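Local coordinates for cell death-related nuclease 4 (Caenorhabditis elegans, PDB 5DK5), which degrades RNA and DNA from the 3' end as a DEDDh-family exonuclease and takes part in apoptotic DNA degradation, at residues Y37-I42 against V66-N71; N71-T75 against Q86-D90; A143-Q147 against M266-C270; V214-C220 against P251-I257. One frame throughout, in Å; residues are numbered along the deposited sequence.

Contact 1 (Y37-I42 against V66-N71); sequences YPCEVI and VKPVLN
Backbones of Ile42 and Val66 come together through a single bond, Val66 N to Ile42 O at 2.8 Å, then separate toward Pro38 and Leu70, and the side chain of Glu40 bridges the widening gap. Its CG lies anti to the carbonyl carbon (chi1 -62°) and the chain stays extended, which carries the carboxylate across to loop 69-71. There OE2 takes Val69 N at 2.8 Å and Leu70 N at 3.0 Å, the two donors arriving on the syn side but from opposite faces of the carboxylate plane. OE1 receives Asn71 N at 3.1 Å in a nearly straight bond (163°), plus a weak, bent share of Leu70 N. A water adds a further hydrogen to OE1 and also joins Pro38 O and Asn71 ND2. Apolar groups flank this grip: Pro68 CB sits 3.3 Å from Glu40 OE1, Pro38 CB meets Leu70 CD1 at 3.8 Å, and Ile42 CG2 touches the Pro68 ring. Tyr37 brings its hydroxyl end against Asn71 CB at 3.5 Å, while Asn71 OD1 turns to Thr73 N of the second subunit. Helix 124-136 covers Glu40 from its own chain. One buried carboxylate thus ties together three successive amides of the loop after strand 55-65, beside the subunit interface, an arrangement that would favour its charged form.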
loop_
_atom_site.group_PDB
_atom_site.type_symbol
_atom_site.label_atom_id
_atom_site.label_comp_id
_atom_site.label_asym_id
_atom_site.label_seq_id
_atom_site.Cartn_x
_atom_site.Cartn_y
_atom_site.Cartn_z
ATOM N N TYR B 37 8.905 -5.205 1.537
ATOM C CA TYR B 37 8.005 -4.401 0.726
ATOM C C TYR B 37 8.407 -4.474 -0.747
ATOM O O TYR B 37 9.581 -4.304 -1.071
ATOM C CB TYR B 37 8.031 -2.952 1.211
ATOM C CG TYR B 37 6.881 -2.105 0.720
ATOM C CD1 TYR B 37 6.966 -1.410 -0.480
ATOM C CD2 TYR B 37 5.714 -1.992 1.464
ATOM C CE1 TYR B 37 5.913 -0.631 -0.928
ATOM C CE2 TYR B 37 4.661 -1.219 1.024
ATOM C CZ TYR B 37 4.765 -0.539 -0.170
ATOM O OH TYR B 37 3.712 0.233 -0.607
ATOM N N PRO B 38 7.437 -4.723 -1.647
ATOM C CA PRO B 38 7.739 -4.830 -3.078
ATOM C C PRO B 38 7.850 -3.463 -3.747
ATOM O O PRO B 38 6.948 -3.050 -4.476
ATOM C CB PRO B 38 6.547 -5.622 -3.615
ATOM C CG PRO B 38 5.417 -5.177 -2.761
ATOM C CD PRO B 38 6.004 -4.945 -1.383
ATOM N N CYS B 39 8.963 -2.778 -3.497
ATOM C CA CYS B 39 9.178 -1.424 -3.994
ATOM C C CYS B 39 9.004 -1.321 -5.506
ATOM O O CYS B 39 9.675 -2.019 -6.268
ATOM C CB CYS B 39 10.576 -0.937 -3.605
ATOM S SG CYS B 39 10.875 -0.879 -1.826
ATOM N N GLU B 40 8.092 -0.446 -5.924
ATOM C CA GLU B 40 7.875 -0.137 -7.334
ATOM C C GLU B 40 8.292 1.297 -7.630
ATOM O O GLU B 40 7.996 2.201 -6.852
ATOM C CB GLU B 40 6.409 -0.325 -7.715
ATOM C CG GLU B 40 5.888 -1.732 -7.551
ATOM C CD GLU B 40 4.393 -1.809 -7.770
ATOM O OE1 GLU B 40 3.638 -1.463 -6.836
ATOM O OE2 GLU B 40 3.972 -2.201 -8.879
ATOM N N VAL B 41 8.962 1.502 -8.759
ATOM C CA VAL B 41 9.362 2.836 -9.188
ATOM C C VAL B 41 8.139 3.718 -9.421
ATOM O O VAL B 41 7.194 3.307 -10.095
ATOM C CB VAL B 41 10.200 2.780 -10.482
ATOM C CG1 VAL B 41 10.542 4.185 -10.974
ATOM C CG2 VAL B 41 11.469 1.978 -10.259
ATOM N N ILE B 42 8.166 4.929 -8.868
ATOM C CA ILE B 42 7.078 5.889 -9.052
ATOM C C ILE B 42 7.582 7.221 -9.609
ATOM O O ILE B 42 6.787 8.071 -10.010
ATOM C CB ILE B 42 6.315 6.142 -7.735
ATOM C CG1 ILE B 42 7.280 6.551 -6.621
ATOM C CG2 ILE B 42 5.539 4.890 -7.335
ATOM C CD1 ILE B 42 6.588 6.905 -5.318
ATOM N N VAL B 66 5.670 7.409 -12.492
ATOM C CA VAL B 66 5.357 6.036 -12.880
ATOM C C VAL B 66 4.219 5.497 -12.019
ATOM O O VAL B 66 4.223 5.665 -10.801
ATOM C CB VAL B 66 6.588 5.115 -12.742
ATOM C CG1 VAL B 66 6.255 3.694 -13.186
ATOM C CG2 VAL B 66 7.749 5.652 -13.550
ATOM N N LYS B 67 3.245 4.854 -12.657
ATOM C CA LYS B 67 2.123 4.271 -11.935
ATOM C C LYS B 67 2.468 2.857 -11.452
ATOM O O LYS B 67 2.716 1.973 -12.272
ATOM C CB LYS B 67 0.874 4.228 -12.817
ATOM C CG LYS B 67 -0.361 3.679 -12.096
ATOM C CD LYS B 67 -1.504 3.395 -13.050
ATOM C CE LYS B 67 -2.171 4.669 -13.522
ATOM N NZ LYS B 67 -3.261 4.388 -14.497
ATOM N N PRO B 68 2.486 2.637 -10.122
ATOM C CA PRO B 68 2.701 1.284 -9.592
ATOM C C PRO B 68 1.446 0.424 -9.726
ATOM O O PRO B 68 0.360 0.982 -9.872
ATOM C CB PRO B 68 3.045 1.537 -8.126
ATOM C CG PRO B 68 2.313 2.782 -7.791
ATOM C CD PRO B 68 2.289 3.620 -9.040
ATOM N N VAL B 69 1.589 -0.900 -9.673
ATOM C CA VAL B 69 0.458 -1.808 -9.882
ATOM C C VAL B 69 0.233 -2.776 -8.719
ATOM O O VAL B 69 -0.849 -3.346 -8.589
ATOM C CB VAL B 69 0.638 -2.634 -11.174
ATOM C CG1 VAL B 69 0.688 -1.716 -12.389
ATOM C CG2 VAL B 69 1.895 -3.493 -11.099
ATOM N N LEU B 70 1.252 -2.972 -7.885
ATOM C CA LEU B 70 1.125 -3.847 -6.719
ATOM C C LEU B 70 0.525 -3.089 -5.537
ATOM O O LEU B 70 -0.359 -3.595 -4.846
ATOM C CB LEU B 70 2.480 -4.435 -6.323
ATOM C CG LEU B 70 3.204 -5.273 -7.379
ATOM C CD1 LEU B 70 4.539 -5.748 -6.834
ATOM C CD2 LEU B 70 2.352 -6.454 -7.810
ATOM N N ASN B 71 1.028 -1.880 -5.310
ATOM C CA ASN B 71 0.497 -0.983 -4.289
ATOM C C ASN B 71 0.216 0.370 -4.919
ATOM O O ASN B 71 1.123 1.179 -5.117
ATOM C CB ASN B 71 1.468 -0.849 -3.120
ATOM C CG ASN B 71 1.619 -2.143 -2.343
ATOM O OD1 ASN B 71 0.735 -2.526 -1.574
ATOM N ND2 ASN B 71 2.741 -2.825 -2.539
HETATM O O HOH W 1 4.701 -1.391 -4.390
#

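Contact 2 (N71-T75 against Q86-D90); sequences NRTLT and QRSID
Gln86 reaches from helix 86-90 to the backbone of 72-74, and its side chain carries the polar part of the contact. From CB the chain runs to CG, anti to the backbone N (chi1 -175°), then bends at chi2 (63°), turning the amide toward the loop. CD stands between its two targets, 3.9 Å from both Arg72 O and Leu74 N. On one branch OE1 accepts Leu74 N at 2.9 Å, in its carbonyl plane and on a lone pair, and lies 3.6 Å from Leu74 CB; a water also donates to OE1 and to Leu74 O. On the other, NE2 gives one bond to Arg72 O at 2.9 Å, in the plane of that carbonyl, and one to Asp90 OD1, whose carboxylate it meets from above. A second water links Arg72 O to Asp90 OD1. Beside the amide, Leu74 and Ile89 reach tip to tip, with Leu74 CG 3.6 Å from Ile89 CD1. Asp90 OD2 and Thr73 OG1 both bond to His300 of the second subunit, which also packs on Gln86. With both ends of the amide committed, its flip state is set: the side chain serves the NH of Leu74 and the carbonyl of Arg72 as a neighbouring peptide group would, tying the loop to the short helix next to the dimer interface.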
loop_
_atom_site.group_PDB
_atom_site.type_symbol
_atom_site.label_atom_id
_atom_site.label_comp_id
_atom_site.label_asym_id
_atom_site.label_seq_id
_atom_site.Cartn_x
_atom_site.Cartn_y
_atom_site.Cartn_z
ATOM N N ASN B 71 1.028 -1.880 -5.310
ATOM C CA ASN B 71 0.497 -0.983 -4.289
ATOM C C ASN B 71 0.216 0.370 -4.919
ATOM O O ASN B 71 1.123 1.179 -5.117
ATOM C CB ASN B 71 1.468 -0.849 -3.120
ATOM C CG ASN B 71 1.619 -2.143 -2.343
ATOM O OD1 ASN B 71 0.735 -2.526 -1.574
ATOM N ND2 ASN B 71 2.741 -2.825 -2.539
ATOM N N ARG B 72 -1.052 0.600 -5.236
ATOM C CA ARG B 72 -1.448 1.722 -6.076
ATOM C C ARG B 72 -1.740 2.987 -5.279
ATOM O O ARG B 72 -1.833 4.073 -5.850
ATOM C CB ARG B 72 -2.666 1.327 -6.907
ATOM C CG ARG B 72 -2.405 0.103 -7.769
ATOM C CD ARG B 72 -3.624 -0.352 -8.536
ATOM N NE ARG B 72 -3.490 -1.756 -8.908
ATOM C CZ ARG B 72 -4.352 -2.425 -9.662
ATOM N NH1 ARG B 72 -5.432 -1.826 -10.148
ATOM N NH2 ARG B 72 -4.132 -3.701 -9.934
ATOM N N THR B 73 -1.880 2.842 -3.966
ATOM C CA THR B 73 -2.048 3.987 -3.074
ATOM C C THR B 73 -0.763 4.224 -2.296
ATOM O O THR B 73 -0.347 3.376 -1.506
ATOM C CB THR B 73 -3.202 3.781 -2.071
ATOM O OG1 THR B 73 -4.366 3.297 -2.750
ATOM C CG2 THR B 73 -3.532 5.089 -1.366
ATOM N N LEU B 74 -0.133 5.372 -2.518
ATOM C CA LEU B 74 1.065 5.730 -1.768
ATOM C C LEU B 74 0.739 5.888 -0.289
ATOM O O LEU B 74 -0.235 6.546 0.071
ATOM C CB LEU B 74 1.680 7.025 -2.303
ATOM C CG LEU B 74 2.107 7.059 -3.773
ATOM C CD1 LEU B 74 2.826 8.367 -4.061
ATOM C CD2 LEU B 74 2.991 5.870 -4.126
ATOM N N THR B 75 1.557 5.285 0.567
ATOM C CA THR B 75 1.416 5.476 2.001
ATOM C C THR B 75 1.753 6.922 2.327
ATOM O O THR B 75 2.405 7.605 1.537
ATOM C CB THR B 75 2.328 4.539 2.808
ATOM O OG1 THR B 75 3.699 4.888 2.583
ATOM C CG2 THR B 75 2.100 3.089 2.406
ATOM N N GLN B 86 -0.437 11.744 -4.744
ATOM C CA GLN B 86 -1.166 10.609 -5.297
ATOM C C GLN B 86 -1.663 10.885 -6.712
ATOM O O GLN B 86 -1.631 10.004 -7.572
ATOM C CB GLN B 86 -2.349 10.253 -4.395
ATOM C CG GLN B 86 -3.100 9.003 -4.818
ATOM C CD GLN B 86 -2.238 7.761 -4.757
ATOM O OE1 GLN B 86 -1.518 7.538 -3.784
ATOM N NE2 GLN B 86 -2.301 6.946 -5.802
ATOM N N ARG B 87 -2.122 12.109 -6.948
ATOM C CA ARG B 87 -2.688 12.474 -8.241
ATOM C C ARG B 87 -1.672 12.307 -9.369
ATOM O O ARG B 87 -2.040 12.015 -10.509
ATOM C CB ARG B 87 -3.204 13.914 -8.205
ATOM C CG ARG B 87 -2.141 14.957 -7.893
ATOM C CD ARG B 87 -2.748 16.344 -7.738
ATOM N NE ARG B 87 -1.736 17.361 -7.459
ATOM C CZ ARG B 87 -1.035 18.008 -8.387
ATOM N NH1 ARG B 87 -1.219 17.754 -9.677
ATOM N NH2 ARG B 87 -0.138 18.914 -8.023
ATOM N N SER B 88 -0.393 12.476 -9.050
ATOM C CA SER B 88 0.649 12.436 -10.070
ATOM C C SER B 88 0.891 11.022 -10.601
ATOM O O SER B 88 1.225 10.852 -11.773
ATOM C CB SER B 88 1.956 13.018 -9.522
ATOM O OG SER B 88 1.893 14.432 -9.448
ATOM N N ILE B 89 0.723 10.011 -9.750
ATOM C CA ILE B 89 0.937 8.633 -10.183
ATOM C C ILE B 89 -0.349 8.017 -10.735
ATOM O O ILE B 89 -0.301 7.073 -11.521
ATOM C CB ILE B 89 1.488 7.741 -9.041
ATOM C CG1 ILE B 89 0.489 7.607 -7.887
ATOM C CG2 ILE B 89 2.811 8.298 -8.525
ATOM C CD1 ILE B 89 0.776 6.412 -7.005
ATOM N N ASP B 90 -1.497 8.552 -10.323
ATOM C CA ASP B 90 -2.781 8.078 -10.839
ATOM C C ASP B 90 -2.920 8.390 -12.328
ATOM O O ASP B 90 -3.630 7.695 -13.049
ATOM C CB ASP B 90 -3.950 8.705 -10.070
ATOM C CG ASP B 90 -4.181 8.063 -8.709
ATOM O OD1 ASP B 90 -3.515 7.058 -8.385
ATOM O OD2 ASP B 90 -5.048 8.565 -7.962
HETATM O O HOH W 2 -2.354 4.361 -8.612
HETATM O O HOH W 3 -1.539 8.164 -1.254
#

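Contact 3 (A143-Q147 against M266-C270); sequences AFFRQ and MYGVC. With ZN (zinc ion), chain I.
Tyr267 lies against loop 143-147 with its ring near Ala143, whose CB is 3.5 Å from Tyr267 CZ. Tyr267 CE2 comes equally close to Phe144 N, and the hydroxyl ends beside the Phe144 ring, Tyr267 OH to Phe144 CD2 3.6 Å, at that ring's edge. Gln147 crosses the tyrosine at about a right angle and sets OE1 at the ring edge, 3.6 Å from Tyr267 CD2, its amide plane turned 71° from the ring. The tyrosine CG stands anti to the backbone N (chi1 -178°), which lays the side chain alongside that of Phe144. Were Tyr267 an alanine, a gap between Ala143, Phe144 and Gln147 is likely to open, leaving the loop without its main packing partner across the contact. Next out, a cis peptide precedes Gly268 where Ala143 comes near, Ala143 CB lying 4.0 Å from Gly268 CA. Arg146 NH2 comes 3.5 Å from Cys270 SG but is held by the carbonyl of Leu218. A water joins Gln147 NE2 to Met266 O, weakly at the latter. Beyond lies the zinc ion, bound by Cys270 SG at 2.3 Å and completed by Cys220, Cys273 and Cys280: a four-cysteine zinc site packed against the exonuclease fold.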
loop_
_atom_site.group_PDB
_atom_site.type_symbol
_atom_site.label_atom_id
_atom_site.label_comp_id
_atom_site.label_asym_id
_atom_site.label_seq_id
_atom_site.Cartn_x
_atom_site.Cartn_y
_atom_site.Cartn_z
ATOM N N ALA B 143 22.404 -3.609 -20.256
ATOM C CA ALA B 143 23.846 -3.604 -20.066
ATOM C C ALA B 143 24.337 -2.323 -19.399
ATOM O O ALA B 143 25.337 -2.341 -18.683
ATOM C CB ALA B 143 24.546 -3.798 -21.401
ATOM N N PHE B 144 23.641 -1.214 -19.637
ATOM C CA PHE B 144 24.064 0.071 -19.083
ATOM C C PHE B 144 23.575 0.280 -17.645
ATOM O O PHE B 144 23.871 1.306 -17.032
ATOM C CB PHE B 144 23.595 1.233 -19.972
ATOM C CG PHE B 144 22.151 1.159 -20.383
ATOM C CD1 PHE B 144 21.138 1.420 -19.475
ATOM C CD2 PHE B 144 21.808 0.857 -21.691
ATOM C CE1 PHE B 144 19.811 1.363 -19.860
ATOM C CE2 PHE B 144 20.484 0.799 -22.082
ATOM C CZ PHE B 144 19.484 1.054 -21.166
ATOM N N PHE B 145 22.831 -0.690 -17.115
ATOM C CA PHE B 145 22.459 -0.695 -15.701
ATOM C C PHE B 145 23.303 -1.693 -14.903
ATOM O O PHE B 145 23.205 -1.752 -13.675
ATOM C CB PHE B 145 20.971 -1.032 -15.520
ATOM C CG PHE B 145 20.029 0.134 -15.731
ATOM C CD1 PHE B 145 20.496 1.408 -16.019
ATOM C CD2 PHE B 145 18.662 -0.055 -15.618
ATOM C CE1 PHE B 145 19.615 2.463 -16.199
ATOM C CE2 PHE B 145 17.778 0.995 -15.795
ATOM C CZ PHE B 145 18.254 2.254 -16.085
ATOM N N ARG B 146 24.122 -2.480 -15.596
ATOM C CA ARG B 146 24.962 -3.479 -14.942
ATOM C C ARG B 146 26.402 -2.981 -14.792
ATOM O O ARG B 146 27.284 -3.710 -14.334
ATOM C CB ARG B 146 24.919 -4.796 -15.717
ATOM C CG ARG B 146 23.573 -5.505 -15.612
ATOM C CD ARG B 146 23.588 -6.882 -16.251
ATOM N NE ARG B 146 24.623 -7.742 -15.685
ATOM C CZ ARG B 146 24.716 -9.049 -15.909
ATOM N NH1 ARG B 146 23.831 -9.660 -16.685
ATOM N NH2 ARG B 146 25.694 -9.748 -15.350
ATOM N N GLN B 147 26.629 -1.735 -15.194
ATOM C CA GLN B 147 27.850 -1.018 -14.853
ATOM C C GLN B 147 27.478 0.432 -14.583
ATOM O O GLN B 147 26.664 1.012 -15.300
ATOM C CB GLN B 147 28.893 -1.118 -15.969
ATOM C CG GLN B 147 28.473 -0.499 -17.302
ATOM C CD GLN B 147 29.638 -0.324 -18.260
ATOM O OE1 GLN B 147 29.736 0.691 -18.952
ATOM N NE2 GLN B 147 30.526 -1.311 -18.307
ATOM N N MET B 266 34.464 -3.478 -21.616
ATOM C CA MET B 266 33.791 -4.366 -20.676
ATOM C C MET B 266 32.280 -4.297 -20.870
ATOM O O MET B 266 31.558 -5.220 -20.491
ATOM C CB MET B 266 34.155 -4.009 -19.235
ATOM C CG MET B 266 35.582 -4.374 -18.847
ATOM S SD MET B 266 36.128 -3.630 -17.295
ATOM C CE MET B 266 34.616 -3.635 -16.327
ATOM N N TYR B 267 31.806 -3.202 -21.457
ATOM C CA TYR B 267 30.401 -3.084 -21.827
ATOM C C TYR B 267 30.165 -3.899 -23.103
ATOM O O TYR B 267 30.905 -3.698 -24.063
ATOM C CB TYR B 267 30.020 -1.615 -22.051
ATOM C CG TYR B 267 28.560 -1.408 -22.403
ATOM C CD1 TYR B 267 28.085 -1.675 -23.682
ATOM C CD2 TYR B 267 27.657 -0.946 -21.456
ATOM C CE1 TYR B 267 26.755 -1.496 -24.002
ATOM C CE2 TYR B 267 26.324 -0.759 -21.769
ATOM C CZ TYR B 267 25.880 -1.034 -23.045
ATOM O OH TYR B 267 24.552 -0.851 -23.366
ATOM N N GLY B 268 29.184 -4.808 -23.165
ATOM C CA GLY B 268 28.282 -5.200 -22.089
ATOM C C GLY B 268 28.439 -6.687 -21.820
ATOM O O GLY B 268 27.571 -7.492 -22.156
ATOM N N VAL B 269 29.575 -7.046 -21.232
ATOM C CA VAL B 269 29.895 -8.433 -20.914
ATOM C C VAL B 269 29.980 -8.617 -19.407
ATOM O O VAL B 269 30.658 -7.856 -18.717
ATOM C CB VAL B 269 31.230 -8.861 -21.554
ATOM C CG1 VAL B 269 31.562 -10.302 -21.192
ATOM C CG2 VAL B 269 31.172 -8.688 -23.066
ATOM N N CYS B 270 29.285 -9.629 -18.897
ATOM C CA CYS B 270 29.324 -9.929 -17.474
ATOM C C CYS B 270 30.751 -10.258 -17.062
ATOM O O CYS B 270 31.415 -11.080 -17.692
ATOM C CB CYS B 270 28.394 -11.091 -17.130
ATOM S SG CYS B 270 28.592 -11.681 -15.435
HETATM ZN ZN ZN I . 27.223 -13.504 -15.607
HETATM O O HOH W 4 30.373 -3.800 -17.768
#

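Contact 4 (V214-C220 against P251-I257); sequences VNELLTC and PLVVTTI. With ZN (zinc ion), chain I.
Leu217 and Ile257 pack obliquely beside the antiparallel strand pair, the isoleucine CG2 pressing into the angle between Leu217 CG, 3.9 Å away, and the carbonyl of Val214. On the face that Leu217 shares with Thr219 and Thr255, the two threonines cross at about a right angle, their hydroxyls joined by a hydrogen bond, Thr219 OG1 to Thr255 OG1 2.7 Å, while Thr219 CG2 fits beside Thr255 OG1. On the other face Val254 is the bump: its CG1, anti to the backbone N (chi1 171°), lies 3.6 Å from Glu216 OE1, and its CG2 meets Leu218 CD2 at 3.9 Å, so the valine fills the notch between two neighbours. Leu252 CD2 closes the end of the pair over Cys220 CA. Glu216 OE2 is held by Asn150 ND2; with an alanine in place of Glu216, the Asn150 amide would probably lose its mate and Val254 CG1 the carboxylate packed on it. Backbone bonds fasten the two hydrogen-bonded pairs, among them Thr255 N to Leu217 O at 2.6 Å and Val253 N to Thr219 O at 2.8 Å. Asn215 and Glu216 form a classic beta bulge opposite Tyr148. Paired amides and a hydroxyl bond therefore fix the edge of the sheet, and the strand end delivers Cys220 SG to the zinc ion at 2.4 Å.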
loop_
_atom_site.group_PDB
_atom_site.type_symbol
_atom_site.label_atom_id
_atom_site.label_comp_id
_atom_site.label_asym_id
_atom_site.label_seq_id
_atom_site.Cartn_x
_atom_site.Cartn_y
_atom_site.Cartn_z
ATOM N N VAL B 214 33.437 4.200 -13.621
ATOM C CA VAL B 214 32.686 3.019 -13.202
ATOM C C VAL B 214 33.462 2.266 -12.123
ATOM O O VAL B 214 34.586 1.821 -12.357
ATOM C CB VAL B 214 32.405 2.078 -14.398
ATOM C CG1 VAL B 214 31.865 0.725 -13.928
ATOM C CG2 VAL B 214 31.435 2.733 -15.379
ATOM N N ASN B 215 32.857 2.133 -10.944
ATOM C CA ASN B 215 33.493 1.457 -9.816
ATOM C C ASN B 215 32.667 0.287 -9.281
ATOM O O ASN B 215 33.093 -0.411 -8.360
ATOM C CB ASN B 215 33.766 2.456 -8.689
ATOM C CG ASN B 215 32.533 3.245 -8.293
ATOM O OD1 ASN B 215 31.426 2.968 -8.752
ATOM N ND2 ASN B 215 32.722 4.232 -7.427
ATOM N N GLU B 216 31.487 0.078 -9.859
ATOM C CA GLU B 216 30.633 -1.044 -9.481
ATOM C C GLU B 216 30.033 -1.720 -10.708
ATOM O O GLU B 216 29.612 -1.055 -11.657
ATOM C CB GLU B 216 29.518 -0.580 -8.538
ATOM C CG GLU B 216 30.008 -0.231 -7.137
ATOM C CD GLU B 216 28.879 -0.063 -6.136
ATOM O OE1 GLU B 216 27.700 -0.181 -6.531
ATOM O OE2 GLU B 216 29.171 0.188 -4.947
ATOM N N LEU B 217 30.014 -3.050 -10.674
ATOM C CA LEU B 217 29.455 -3.863 -11.747
ATOM C C LEU B 217 28.452 -4.855 -11.172
ATOM O O LEU B 217 28.563 -5.254 -10.013
ATOM C CB LEU B 217 30.558 -4.617 -12.492
ATOM C CG LEU B 217 31.788 -3.824 -12.935
ATOM C CD1 LEU B 217 32.902 -4.778 -13.326
ATOM C CD2 LEU B 217 31.449 -2.898 -14.088
ATOM N N LEU B 218 27.478 -5.250 -11.986
ATOM C CA LEU B 218 26.514 -6.271 -11.596
ATOM C C LEU B 218 26.821 -7.588 -12.301
ATOM O O LEU B 218 26.756 -7.677 -13.528
ATOM C CB LEU B 218 25.088 -5.817 -11.911
ATOM C CG LEU B 218 24.573 -4.589 -11.153
ATOM C CD1 LEU B 218 23.091 -4.387 -11.440
ATOM C CD2 LEU B 218 24.816 -4.706 -9.651
ATOM N N THR B 219 27.162 -8.601 -11.508
ATOM C CA THR B 219 27.517 -9.919 -12.027
ATOM C C THR B 219 26.522 -10.971 -11.549
ATOM O O THR B 219 25.747 -10.730 -10.624
ATOM C CB THR B 219 28.934 -10.331 -11.592
ATOM O OG1 THR B 219 29.002 -10.387 -10.161
ATOM C CG2 THR B 219 29.965 -9.337 -12.110
ATOM N N CYS B 220 26.565 -12.145 -12.173
ATOM C CA CYS B 220 25.562 -13.182 -11.945
ATOM C C CYS B 220 25.871 -14.093 -10.759
ATOM O O CYS B 220 24.999 -14.832 -10.303
ATOM C CB CYS B 220 25.412 -14.042 -13.200
ATOM S SG CYS B 220 26.937 -14.878 -13.710
ATOM N N PRO B 251 19.025 -11.769 -8.306
ATOM C CA PRO B 251 19.989 -12.612 -9.031
ATOM C C PRO B 251 21.368 -11.980 -9.219
ATOM O O PRO B 251 22.369 -12.682 -9.084
ATOM C CB PRO B 251 19.311 -12.832 -10.391
ATOM C CG PRO B 251 18.324 -11.732 -10.520
ATOM C CD PRO B 251 17.852 -11.447 -9.135
ATOM N N LEU B 252 21.422 -10.689 -9.534
ATOM C CA LEU B 252 22.699 -10.023 -9.785
ATOM C C LEU B 252 23.252 -9.371 -8.522
ATOM O O LEU B 252 22.517 -8.766 -7.742
ATOM C CB LEU B 252 22.560 -8.977 -10.896
ATOM C CG LEU B 252 22.054 -9.491 -12.247
ATOM C CD1 LEU B 252 22.020 -8.362 -13.266
ATOM C CD2 LEU B 252 22.901 -10.647 -12.762
ATOM N N VAL B 253 24.564 -9.503 -8.349
ATOM C CA VAL B 253 25.272 -9.016 -7.172
ATOM C C VAL B 253 26.214 -7.872 -7.542
ATOM O O VAL B 253 26.754 -7.836 -8.647
ATOM C CB VAL B 253 26.069 -10.167 -6.507
ATOM C CG1 VAL B 253 27.362 -9.672 -5.853
ATOM C CG2 VAL B 253 25.196 -10.899 -5.500
ATOM N N VAL B 254 26.407 -6.941 -6.611
ATOM C CA VAL B 254 27.352 -5.850 -6.809
ATOM C C VAL B 254 28.779 -6.377 -6.732
ATOM O O VAL B 254 29.148 -7.062 -5.777
ATOM C CB VAL B 254 27.162 -4.730 -5.764
ATOM C CG1 VAL B 254 28.294 -3.699 -5.851
ATOM C CG2 VAL B 254 25.817 -4.053 -5.950
ATOM N N THR B 255 29.572 -6.053 -7.748
ATOM C CA THR B 255 30.980 -6.430 -7.789
ATOM C C THR B 255 31.847 -5.192 -7.948
ATOM O O THR B 255 31.796 -4.509 -8.970
ATOM C CB THR B 255 31.276 -7.408 -8.940
ATOM O OG1 THR B 255 30.436 -8.562 -8.819
ATOM C CG2 THR B 255 32.732 -7.847 -8.921
ATOM N N THR B 256 32.637 -4.909 -6.922
ATOM C CA THR B 256 33.588 -3.811 -6.961
ATOM C C THR B 256 34.609 -4.031 -8.070
ATOM O O THR B 256 35.100 -5.145 -8.257
ATOM C CB THR B 256 34.313 -3.660 -5.604
ATOM O OG1 THR B 256 33.557 -2.791 -4.751
ATOM C CG2 THR B 256 35.735 -3.099 -5.769
ATOM N N ILE B 257 34.904 -2.971 -8.814
ATOM C CA ILE B 257 36.048 -2.969 -9.716
ATOM C C ILE B 257 36.991 -1.839 -9.316
ATOM O O ILE B 257 36.600 -0.675 -9.243
ATOM C CB ILE B 257 35.637 -2.830 -11.200
ATOM C CG1 ILE B 257 36.887 -2.652 -12.068
ATOM C CG2 ILE B 257 34.670 -1.670 -11.405
ATOM C CD1 ILE B 257 36.668 -2.963 -13.523
HETATM ZN ZN ZN I . 27.223 -13.504 -15.607
HETATM O O HOH W 5 36.938 1.809 -10.932
HETATM O O HOH W 6 22.606 -14.977 -10.616
#

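In the fold
The contacts form two groups, contacts 1 and 2 lying across the chain's centre from contact 4. Contacts 1 and 2, with centres 9 Å apart, share Asn71, touch through Lys67, Pro68 and Ile89, and both meet the second subunit. Contacts 3 and 4, also 9 Å apart, join through the backbones of Arg146 and Leu218 and meet at one zinc ion. Contacts 1 and 4 lie about 24 Å apart between centres, yet both reach the mixed sheet, whose outermost strands within this chain are 55-65 and 253-256. Contact 1 closes before contact 2 opens, and both close before contact 3, whose loop encloses contact 4. One group thus borders the dimer interface near magnesium-binding Glu27, the other fixes the zinc-bound part to the sheet.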